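Local coordinates for type IV pilin structural subunit (PDB 3JYZ), which serves as the structural subunit of a type IV pilus, probably polymerising into the thin surface filaments of Pseudomonas aeruginosa, at residues I89-Y93 against F132-G138; T120-T126 against A145-R150. All blocks are in the same frame, centred on the assembly; numbering follows the deposited sequence.

Interaction 1 of 2, residues I89-Y93 against F132-G138; sequences ILSPY and FTGMAAG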
loop_
_atom_site.group_PDB
_atom_site.type_symbol
_atom_site.label_atom_id
_atom_site.label_comp_id
_atom_site.label_asym_id
_atom_site.label_seq_id
_atom_site.Cartn_x
_atom_site.Cartn_y
_atom_site.Cartn_z
ATOM N N ILE A 89 1.576 -2.184 -4.292
ATOM C CA ILE A 89 0.208 -1.919 -3.880
ATOM C C ILE A 89 -0.001 -2.438 -2.457
ATOM O O ILE A 89 0.367 -3.574 -2.149
ATOM C CB ILE A 89 -0.805 -2.617 -4.802
ATOM C CG1 ILE A 89 -0.515 -2.313 -6.278
ATOM C CG2 ILE A 89 -2.233 -2.230 -4.405
ATOM C CD1 ILE A 89 -0.597 -0.861 -6.628
ATOM N N LEU A 90 -0.567 -1.605 -1.591
ATOM C CA LEU A 90 -0.946 -2.018 -0.240
ATOM C C LEU A 90 -2.470 -1.988 -0.153
ATOM O O LEU A 90 -3.081 -0.929 -0.289
ATOM C CB LEU A 90 -0.344 -1.093 0.822
ATOM C CG LEU A 90 1.149 -0.776 0.701
ATOM C CD1 LEU A 90 1.640 0.117 1.850
ATOM C CD2 LEU A 90 1.989 -2.034 0.633
ATOM N N SER A 91 -3.076 -3.149 0.082
ATOM C CA SER A 91 -4.531 -3.288 0.060
ATOM C C SER A 91 -5.034 -3.619 1.462
ATOM O O SER A 91 -4.600 -4.608 2.057
ATOM C CB SER A 91 -4.928 -4.401 -0.914
ATOM O OG SER A 91 -4.480 -4.118 -2.235
ATOM N N PRO A 92 -5.937 -2.790 2.007
ATOM C CA PRO A 92 -6.432 -2.989 3.379
ATOM C C PRO A 92 -7.711 -3.828 3.485
ATOM O O PRO A 92 -8.579 -3.789 2.606
ATOM C CB PRO A 92 -6.724 -1.565 3.861
ATOM C CG PRO A 92 -7.023 -0.790 2.607
ATOM C CD PRO A 92 -6.373 -1.503 1.433
ATOM N N TYR A 93 -7.813 -4.571 4.587
ATOM C CA TYR A 93 -8.966 -5.419 4.880
ATOM C C TYR A 93 -9.341 -5.266 6.338
ATOM O O TYR A 93 -8.494 -5.010 7.177
ATOM C CB TYR A 93 -8.628 -6.891 4.615
ATOM C CG TYR A 93 -8.285 -7.149 3.175
ATOM C CD1 TYR A 93 -7.030 -6.815 2.671
ATOM C CD2 TYR A 93 -9.222 -7.693 2.306
ATOM C CE1 TYR A 93 -6.724 -7.026 1.343
ATOM C CE2 TYR A 93 -8.917 -7.910 0.969
ATOM C CZ TYR A 93 -7.662 -7.573 0.494
ATOM O OH TYR A 93 -7.346 -7.789 -0.839
ATOM N N PHE A 132 -4.939 -13.591 1.919
ATOM C CA PHE A 132 -5.573 -12.433 1.307
ATOM C C PHE A 132 -5.994 -12.746 -0.119
ATOM O O PHE A 132 -5.313 -13.478 -0.832
ATOM C CB PHE A 132 -4.617 -11.249 1.246
ATOM C CG PHE A 132 -4.248 -10.673 2.575
ATOM C CD1 PHE A 132 -3.056 -11.019 3.193
ATOM C CD2 PHE A 132 -5.064 -9.744 3.187
ATOM C CE1 PHE A 132 -2.697 -10.463 4.417
ATOM C CE2 PHE A 132 -4.717 -9.181 4.396
ATOM C CZ PHE A 132 -3.532 -9.532 5.021
ATOM N N THR A 133 -7.158 -12.212 -0.679
ATOM C CA THR A 133 -7.643 -12.336 -2.037
ATOM C C THR A 133 -8.102 -10.970 -2.575
ATOM O O THR A 133 -8.528 -10.113 -1.812
ATOM C CB THR A 133 -8.790 -13.375 -2.062
ATOM O OG1 THR A 133 -9.843 -12.955 -1.192
ATOM C CG2 THR A 133 -8.292 -14.747 -1.691
ATOM N N GLY A 134 -8.020 -10.866 -3.790
ATOM C CA GLY A 134 -8.582 -9.712 -4.481
ATOM C C GLY A 134 -7.679 -8.512 -4.749
ATOM O O GLY A 134 -8.135 -7.510 -5.310
HETATM N N MSE A 135 -6.406 -8.597 -4.374
HETATM C CA MSE A 135 -5.496 -7.452 -4.509
HETATM C C MSE A 135 -5.159 -7.137 -5.948
HETATM O O MSE A 135 -4.912 -8.038 -6.742
HETATM C CB MSE A 135 -4.159 -7.718 -3.808
HETATM C CG MSE A 135 -4.248 -8.043 -2.350
HETATM SE SE MSE A 135 -4.583 -9.950 -2.095
HETATM C CE MSE A 135 -2.972 -10.688 -2.918
ATOM N N ALA A 136 -5.094 -5.850 -6.271
ATOM C CA ALA A 136 -4.504 -5.430 -7.536
ATOM C C ALA A 136 -3.017 -5.776 -7.550
ATOM O O ALA A 136 -2.395 -5.954 -6.502
ATOM C CB ALA A 136 -4.698 -3.944 -7.748
ATOM N N ALA A 137 -2.440 -5.857 -8.742
ATOM C CA ALA A 137 -1.028 -6.182 -8.856
ATOM C C ALA A 137 -0.170 -4.925 -8.902
ATOM O O ALA A 137 -0.537 -3.933 -9.526
ATOM C CB ALA A 137 -0.780 -7.031 -10.092
ATOM N N GLY A 138 0.973 -4.969 -8.229
ATOM C CA GLY A 138 1.989 -3.948 -8.396
ATOM C C GLY A 138 2.882 -4.290 -9.580
ATOM O O GLY A 138 2.528 -5.144 -10.407
HETATM O O HOH W 1 -6.071 -3.830 -4.449
#

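Interaction 2 of 2, residues T120-T126 against A145-R150; sequences TSASNAT and APAQCR. With SO4 (sulfate ion), chain B.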
loop_
_atom_site.group_PDB
_atom_site.type_symbol
_atom_site.label_atom_id
_atom_site.label_comp_id
_atom_site.label_asym_id
_atom_site.label_seq_id
_atom_site.Cartn_x
_atom_site.Cartn_y
_atom_site.Cartn_z
ATOM N N THR A 120 1.481 -6.207 -2.512
ATOM C CA THR A 120 1.715 -6.915 -3.727
ATOM C C THR A 120 2.683 -6.146 -4.689
ATOM O O THR A 120 2.663 -4.972 -4.761
ATOM C CB THR A 120 0.403 -7.246 -4.476
ATOM O OG1 THR A 120 -0.334 -6.055 -4.643
ATOM C CG2 THR A 120 -0.419 -8.251 -3.711
ATOM N N SER A 121 3.519 -6.898 -5.351
ATOM C CA SER A 121 4.423 -6.402 -6.366
ATOM C C SER A 121 3.952 -7.014 -7.698
ATOM O O SER A 121 2.840 -7.304 -7.865
ATOM C CB SER A 121 5.839 -6.874 -6.052
ATOM O OG SER A 121 5.895 -8.263 -6.109
ATOM N N ALA A 122 4.860 -7.227 -8.614
ATOM C CA ALA A 122 4.481 -8.014 -9.763
ATOM C C ALA A 122 3.963 -9.430 -9.396
ATOM O O ALA A 122 3.325 -10.061 -10.191
ATOM C CB ALA A 122 5.696 -8.109 -10.719
ATOM N N SER A 123 4.317 -9.889 -8.215
ATOM C CA SER A 123 3.781 -11.144 -7.697
ATOM C C SER A 123 3.071 -10.933 -6.347
ATOM O O SER A 123 3.206 -9.948 -5.722
ATOM C CB SER A 123 4.810 -12.250 -7.616
ATOM O OG SER A 123 5.929 -11.845 -6.953
ATOM N N ASN A 124 2.303 -11.928 -5.958
ATOM C CA ASN A 124 1.486 -11.855 -4.788
ATOM C C ASN A 124 1.465 -13.159 -3.974
ATOM O O ASN A 124 0.517 -13.457 -3.327
ATOM C CB ASN A 124 0.060 -11.494 -5.145
ATOM C CG ASN A 124 -0.641 -12.558 -5.928
ATOM O OD1 ASN A 124 -0.181 -13.589 -6.108
ATOM N ND2 ASN A 124 -1.789 -12.224 -6.402
ATOM N N ALA A 125 2.570 -13.862 -4.012
ATOM C CA ALA A 125 2.627 -15.162 -3.348
ATOM C C ALA A 125 2.517 -15.060 -1.827
ATOM O O ALA A 125 1.896 -15.914 -1.191
ATOM C CB ALA A 125 3.898 -15.919 -3.738
ATOM N N THR A 126 3.130 -14.042 -1.231
ATOM C CA THR A 126 3.118 -13.937 0.219
ATOM C C THR A 126 1.740 -13.574 0.728
ATOM O O THR A 126 1.222 -14.230 1.628
ATOM C CB THR A 126 4.159 -12.925 0.708
ATOM O OG1 THR A 126 5.456 -13.388 0.327
ATOM C CG2 THR A 126 4.097 -12.764 2.223
ATOM N N ALA A 145 11.700 -7.101 -4.670
ATOM C CA ALA A 145 10.738 -6.800 -3.612
ATOM C C ALA A 145 11.079 -7.533 -2.327
ATOM O O ALA A 145 11.518 -8.683 -2.370
ATOM C CB ALA A 145 9.348 -7.177 -4.075
ATOM N N PRO A 146 10.860 -6.884 -1.174
ATOM C CA PRO A 146 11.062 -7.596 0.089
ATOM C C PRO A 146 10.004 -8.686 0.254
ATOM O O PRO A 146 8.975 -8.654 -0.423
ATOM C CB PRO A 146 10.896 -6.503 1.144
ATOM C CG PRO A 146 9.981 -5.508 0.509
ATOM C CD PRO A 146 10.319 -5.525 -0.973
ATOM N N ALA A 147 10.249 -9.630 1.155
ATOM C CA ALA A 147 9.404 -10.813 1.294
ATOM C C ALA A 147 7.885 -10.573 1.375
ATOM O O ALA A 147 7.102 -11.301 0.753
ATOM C CB ALA A 147 9.878 -11.645 2.499
ATOM N N GLN A 148 7.458 -9.578 2.135
ATOM C CA GLN A 148 6.018 -9.427 2.326
ATOM C C GLN A 148 5.294 -8.964 1.069
ATOM O O GLN A 148 4.064 -8.997 1.025
ATOM C CB GLN A 148 5.689 -8.492 3.484
ATOM C CG GLN A 148 6.090 -7.060 3.254
ATOM C CD GLN A 148 7.481 -6.779 3.755
ATOM O OE1 GLN A 148 8.415 -7.541 3.502
ATOM N NE2 GLN A 148 7.632 -5.677 4.481
ATOM N N CYS A 149 6.043 -8.563 0.054
ATOM C CA CYS A 149 5.469 -8.085 -1.197
ATOM C C CYS A 149 5.683 -8.980 -2.402
ATOM O O CYS A 149 5.236 -8.665 -3.415
ATOM C CB CYS A 149 6.041 -6.739 -1.569
ATOM S SG CYS A 149 5.819 -5.432 -0.274
ATOM N N ARG A 150 6.368 -10.106 -2.223
ATOM C CA ARG A 150 6.524 -11.117 -3.262
ATOM C C ARG A 150 5.332 -12.075 -3.291
ATOM O O ARG A 150 4.538 -11.988 -2.426
ATOM C CB ARG A 150 7.793 -11.946 -3.048
ATOM C CG ARG A 150 9.044 -11.127 -3.152
ATOM C CD ARG A 150 10.334 -11.930 -3.276
ATOM N NE ARG A 150 10.662 -12.671 -2.090
ATOM C CZ ARG A 150 11.489 -12.265 -1.147
ATOM N NH1 ARG A 150 12.073 -11.111 -1.234
ATOM N NH2 ARG A 150 11.732 -13.036 -0.092
ATOM O OXT ARG A 150 5.215 -12.908 -4.190
HETATM S S SO4 B . 14.056 -10.787 1.944
HETATM O O1 SO4 B . 15.551 -10.338 1.560
HETATM O O2 SO4 B . 13.984 -10.620 3.335
HETATM O O3 SO4 B . 13.227 -9.972 1.170
HETATM O O4 SO4 B . 14.030 -12.194 1.578
#

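Interaction 1 of 2, residues I89-Y93 against F132-G138
Tyr93 reaches from the central strand 87-95 to the loop 132-138, and its ring is the main point of contact between them. Its CB carries CG beside the backbone N and anti to the carbonyl carbon (chi1 -62°), which swings the ring over to the loop. CD1 comes to 3.6 Å from CD2 of Phe132, the two rings meeting obliquely with their planes at 51°. Farther along, CZ passes the Thr133 carbonyl, and OH donates a hydrogen bond of 2.8 Å to Thr133 O, arriving from above the carbonyl plane. At the ring edge, CG of Met135, a selenomethionine, lies 3.5 Å from Tyr93 OH, its side chain crossing that of Tyr93 at about a right angle. Ser91 OG packs on the same methylene and is tied to the loop backbone through a water, which accepts from Ala136 N. Near Gly138, Ile89 CG1 rests 3.6 Å from Ala137 O. Phe132 also has a cation-pi partner in Arg100. An irregular loop thus runs antiparallel alongside strand 87-95, over the face that carries Ile89, Ser91 and Tyr93, as part of the C-terminal region of the type IV pilin fold.

Interaction 2 of 2, residues T120-T126 against A145-R150
The disulfide-bonded loop of type IV pilins, known as the D-region, closes here: Cys149 is joined to Cys119, and the chain's last residue, Arg150, lodges its carboxylate against the start of helix 125-129. Two backbone amides of the first turn grip that carboxylate, Ala125 N donating to OXT at 2.8 Å and Thr126 N to O at 2.8 Å, the latter nearly straight at 168°. Ser123 OG adds a second bond to OXT. With Asn124 at the N-cap position but making no capping bond with its side chain, the terminal carboxylate occupies the N-terminal end of the helix, where the helix dipole would probably stabilise its negative charge. In the same first turn, Thr126 OG1, set beside its own backbone N (chi1 -62°), donates to Ala147 O at 2.7 Å; Arg150 N reaches the same oxygen from the opposite face of its carbonyl plane. Ser121 OG forms an ST turn by accepting from Ser123 N and lies 2.8 Å from Cys149 O, while Ser121 CB packs on the methyl of Ala145. The Arg150 side chain bends back over its own segment, with Ala147 CA against one guanidinium face, offset toward its rim. NH1 bonds to Ala145 O, in the plane of that carbonyl, and also to O3 of a sulfate, probably from the crystallisation liquor and held by Arg8 too; NH2 adds the second prong, donating to sulfate O4 at 3.0 Å.

Overall arrangement
Centred about 10 Å apart, the two contacts adjoin in the C-terminal half of the pilin. Their segments alternate along the chain: 89-93, 120-126, 132-138, then 145-150. Strand 114-120 leads into interaction 2 and pairs antiparallel with strand 87-95 of interaction 1, Thr120 N lying 2.9 Å from Ile89 O. Thr120 also connects the two through its side chain, with OG1 2.8 Å from Ala136 O and CG2 packed against the selenomethionine methyl of Met135. The chain after helix 125-129 therefore first runs back along strand 87-95 and then returns to the beginning of that helix. Loop and C-terminus are joined to the sheet through Thr120 and the Cys119-Cys149 disulfide, which fastens the chain end to strand 114-120.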